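Local atomic coordinates of putative methylase (Clostridium difficile, PDB entry 3LDU), a protein that binds GTP in the crystal and is probably an RNA-binding methyltransferase acting on guanines of ribosomal RNA. Residues 240-243 with 244-248; 231-234 with 235-238. All coordinates share one frame; numbering follows the deposited sequence.

Contact 1 of 2, residues 240-243 with 244-248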
# COMPACT_ATOMS: atom_id res chain seq x y z
N ILE A 240 16.93 -17.16 0.64
CA ILE A 240 16.80 -15.71 0.60
C ILE A 240 15.54 -15.25 1.32
O ILE A 240 15.61 -14.40 2.21
CB ILE A 240 16.85 -15.17 -0.83
CG1 ILE A 240 18.30 -15.22 -1.33
CG2 ILE A 240 16.35 -13.74 -0.88
CD1 ILE A 240 18.48 -14.72 -2.75
N TRP A 241 14.39 -15.83 0.96
CA TRP A 241 13.14 -15.49 1.65
C TRP A 241 13.28 -15.79 3.14
O TRP A 241 12.80 -15.03 3.98
CB TRP A 241 11.94 -16.26 1.07
CG TRP A 241 11.03 -15.43 0.18
CD1 TRP A 241 10.80 -15.59 -1.17
CD2 TRP A 241 10.22 -14.31 0.58
NE1 TRP A 241 9.90 -14.65 -1.62
CE2 TRP A 241 9.54 -13.85 -0.57
CE3 TRP A 241 10.02 -13.65 1.79
CZ2 TRP A 241 8.66 -12.76 -0.53
CZ3 TRP A 241 9.15 -12.57 1.83
CH2 TRP A 241 8.48 -12.14 0.67
N TRP A 242 13.94 -16.89 3.47
CA TRP A 242 14.09 -17.26 4.86
C TRP A 242 14.93 -16.25 5.65
O TRP A 242 14.53 -15.80 6.73
CB TRP A 242 14.68 -18.67 5.00
CG TRP A 242 14.15 -19.35 6.21
CD1 TRP A 242 12.91 -19.92 6.36
CD2 TRP A 242 14.81 -19.50 7.47
NE1 TRP A 242 12.78 -20.43 7.63
CE2 TRP A 242 13.93 -20.19 8.33
CE3 TRP A 242 16.08 -19.14 7.94
CZ2 TRP A 242 14.27 -20.51 9.64
CZ3 TRP A 242 16.41 -19.46 9.25
CH2 TRP A 242 15.51 -20.14 10.08
N ASP A 243 16.09 -15.88 5.10
CA ASP A 243 16.98 -14.93 5.75
C ASP A 243 16.32 -13.56 5.89
O ASP A 243 16.51 -12.87 6.89
CB ASP A 243 18.29 -14.81 4.98
CG ASP A 243 19.16 -16.06 5.12
OD1 ASP A 243 18.84 -16.90 5.98
OD2 ASP A 243 20.16 -16.18 4.39
N VAL A 244 15.55 -13.17 4.88
CA VAL A 244 14.84 -11.89 4.91
C VAL A 244 13.78 -11.84 6.02
O VAL A 244 13.66 -10.84 6.72
CB VAL A 244 14.23 -11.53 3.54
CG1 VAL A 244 13.22 -10.38 3.68
CG2 VAL A 244 15.33 -11.17 2.56
N ARG A 245 13.02 -12.92 6.19
CA ARG A 245 12.07 -12.97 7.30
C ARG A 245 12.74 -12.95 8.67
O ARG A 245 12.28 -12.26 9.58
CB ARG A 245 11.19 -14.22 7.23
CG ARG A 245 10.06 -14.11 6.26
CD ARG A 245 8.93 -15.04 6.63
NE ARG A 245 7.96 -15.07 5.54
CZ ARG A 245 6.85 -14.36 5.52
NH1 ARG A 245 6.52 -13.56 6.53
NH2 ARG A 245 6.04 -14.45 4.47
N LYS A 246 13.79 -13.75 8.83
CA LYS A 246 14.51 -13.78 10.10
C LYS A 246 15.12 -12.41 10.41
O LYS A 246 15.10 -11.95 11.55
CB LYS A 246 15.60 -14.85 10.09
CG LYS A 246 16.10 -15.22 11.48
CD LYS A 246 15.04 -15.97 12.27
CE LYS A 246 14.79 -17.36 11.70
NZ LYS A 246 13.85 -18.17 12.53
N ASP A 247 15.67 -11.78 9.38
CA ASP A 247 16.25 -10.45 9.50
C ASP A 247 15.18 -9.47 9.97
O ASP A 247 15.42 -8.66 10.86
CB ASP A 247 16.81 -10.00 8.14
CG ASP A 247 17.39 -8.60 8.18
OD1 ASP A 247 18.27 -8.33 9.03
OD2 ASP A 247 16.98 -7.77 7.34
N ALA A 248 14.00 -9.56 9.37
CA ALA A 248 12.91 -8.64 9.75
C ALA A 248 12.50 -8.84 11.19
O ALA A 248 12.26 -7.87 11.92
CB ALA A 248 11.72 -8.78 8.81
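Four successive backbone bonds join residues 240-243 to 244-248 in the i to i+4 pattern of an alpha helix. Val244 N donates to Ile240 O, Arg245 N to Trp241 O, Lys246 N to Trp242 O and Asp247 N to Asp243 O, the last at 2.8 Å. Trp242 and Lys246 meet through their side chains as well, on the solvent side of the helix: the lysine chain, bent at chi2 and chi3 (both 69°), runs alongside the indole, and Lys246 CE comes within 3.3 Å of Trp242 CH2 at the six-membered ring. On the adjoining flank of the helix, Arg245 stays extended from CG to NE, which carries its guanidinium past Trp241 to Glu231, a salt bridge, and to the carbonyl of Arg226. Packing between Ile240 and Val244 is looser, CG2 to CG2 at 4.4 Å. Trp241, by contrast, is buried: its ring meets Phe228 with the planes about 20° apart, and it packs on Ala50, Asn53 and Met54. Helix 238-251 of the methyltransferase domain is thereby laid against helix 48-55, with Ile240 touching Glu46 and Phe47 just before it.

Contact 2 of 2, residues 231-234 with 235-238. With FMT (formic acid), chain C.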
# COMPACT_ATOMS: atom_id res chain seq x y z
N GLU A 231 7.05 -17.21 -2.43
CA GLU A 231 7.75 -18.05 -1.46
C GLU A 231 7.72 -19.51 -1.88
O GLU A 231 8.55 -20.31 -1.42
CB GLU A 231 7.18 -17.88 -0.06
CG GLU A 231 7.46 -16.52 0.55
CD GLU A 231 6.98 -16.44 1.98
OE1 GLU A 231 5.78 -16.14 2.18
OE2 GLU A 231 7.79 -16.69 2.90
N LYS A 232 6.77 -19.87 -2.74
CA LYS A 232 6.68 -21.25 -3.23
C LYS A 232 7.44 -21.49 -4.54
O LYS A 232 7.54 -22.63 -5.01
CB LYS A 232 5.23 -21.69 -3.40
CG LYS A 232 4.39 -21.55 -2.14
CD LYS A 232 2.95 -21.99 -2.40
CE LYS A 232 2.09 -21.87 -1.16
NZ LYS A 232 2.60 -22.71 -0.04
N TRP A 233 8.00 -20.44 -5.13
CA TRP A 233 8.64 -20.58 -6.44
C TRP A 233 9.93 -21.39 -6.39
O TRP A 233 10.86 -21.04 -5.66
CB TRP A 233 8.96 -19.20 -7.03
CG TRP A 233 7.76 -18.42 -7.46
CD1 TRP A 233 6.45 -18.82 -7.41
CD2 TRP A 233 7.77 -17.11 -8.04
NE1 TRP A 233 5.64 -17.82 -7.91
CE2 TRP A 233 6.42 -16.76 -8.30
CE3 TRP A 233 8.78 -16.20 -8.35
CZ2 TRP A 233 6.07 -15.53 -8.86
CZ3 TRP A 233 8.42 -14.99 -8.91
CH2 TRP A 233 7.08 -14.66 -9.16
N ARG A 234 9.98 -22.45 -7.18
CA ARG A 234 11.19 -23.27 -7.29
C ARG A 234 12.34 -22.49 -7.92
O ARG A 234 13.50 -22.86 -7.76
CB ARG A 234 10.90 -24.53 -8.10
CG ARG A 234 10.05 -25.54 -7.37
CD ARG A 234 9.66 -26.68 -8.29
NE ARG A 234 8.62 -26.28 -9.23
CZ ARG A 234 8.46 -26.80 -10.44
NH1 ARG A 234 9.28 -27.76 -10.89
NH2 ARG A 234 7.48 -26.36 -11.21
N THR A 235 12.00 -21.43 -8.64
CA THR A 235 12.98 -20.63 -9.37
C THR A 235 13.74 -19.65 -8.47
O THR A 235 14.69 -19.02 -8.91
CB THR A 235 12.33 -19.85 -10.54
OG1 THR A 235 11.36 -18.93 -10.03
CG2 THR A 235 11.65 -20.80 -11.51
N LEU A 236 13.29 -19.52 -7.22
CA LEU A 236 13.98 -18.68 -6.26
C LEU A 236 14.74 -19.54 -5.25
O LEU A 236 14.35 -20.68 -4.98
CB LEU A 236 12.99 -17.78 -5.51
CG LEU A 236 12.19 -16.80 -6.37
CD1 LEU A 236 11.26 -15.93 -5.51
CD2 LEU A 236 13.13 -15.94 -7.19
N ASP A 237 15.82 -18.98 -4.71
CA ASP A 237 16.55 -19.61 -3.62
C ASP A 237 15.78 -19.38 -2.33
O ASP A 237 15.68 -18.26 -1.85
CB ASP A 237 17.95 -18.99 -3.51
CG ASP A 237 18.73 -19.50 -2.31
OD1 ASP A 237 18.29 -20.49 -1.68
OD2 ASP A 237 19.78 -18.92 -2.00
N LYS A 238 15.23 -20.46 -1.76
CA LYS A 238 14.35 -20.37 -0.60
C LYS A 238 15.07 -19.78 0.63
O LYS A 238 14.43 -19.28 1.57
CB LYS A 238 13.78 -21.76 -0.28
CG LYS A 238 12.43 -21.75 0.41
CD LYS A 238 11.54 -22.89 -0.09
CE LYS A 238 11.12 -22.69 -1.54
NZ LYS A 238 10.27 -23.81 -2.04
C FMT C . 11.22 -16.10 -11.67
O1 FMT C . 12.43 -15.91 -11.72
O2 FMT C . 10.67 -17.19 -11.88
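A type I beta turn from Trp233 to Leu236 reverses the chain shortly before helix 238-251 begins. Its closing bond runs from Leu236 N to Trp233 O at 3.3 Å; the N-H points well at the oxygen (162°), yet the donor stands 63° above the carbonyl plane. The two end residues of the turn also meet through their side chains, which run alongside one another in a common direction. Leu236 CD1 sits 3.8 Å from Trp233 CE3, so the leucine branch rests against the benzo part of the indole. Trp233 itself is buried, its ring stacked with Tyr143 and its NE1 bonded to the carbonyl of Lys142. At the corner, Arg234 makes a salt bridge through NE with Glu141 and a hydrogen bond through NH2 to the carbonyl of Tyr92. Thr235 holds its hydroxyl between its own backbone N and carbonyl carbon (chi1 62°), and from there OG1 donates to O2 of a formic acid molecule at 2.6 Å, a guest that probably came from the crystallisation liquor. Beyond the turn, Lys238 folds back through bends at chi2 and chi3, bringing its CE within 3.5 Å of Glu231 O. Asp237 OD1 accepts a bond from the backbone N of Lys239. The arrangement is that of a type I turn leading into a helix whose N-cap is Asp237.

Read from the N terminus, the two contacts come in series, neither enclosing nor crossing the other. Contact 2 holds the type I turn 233-236 within residues 231-238, in the connection that follows helix 208-217; contact 1 then spans successive turns of helix 238-251. Their centres are about 13 Å apart, but they touch directly: Glu231 CG packs 3.5 Å from Trp241 CD2, while the carboxylate of Glu231, bridged to Arg245, also accepts a bond from Phe228 N, tying the 3-10 segment ahead of the turn to the helix. Together they border the N-terminal part of the chain, contact 2 facing the loop around Lys142 and Tyr143, and contact 1 facing helix 48-55.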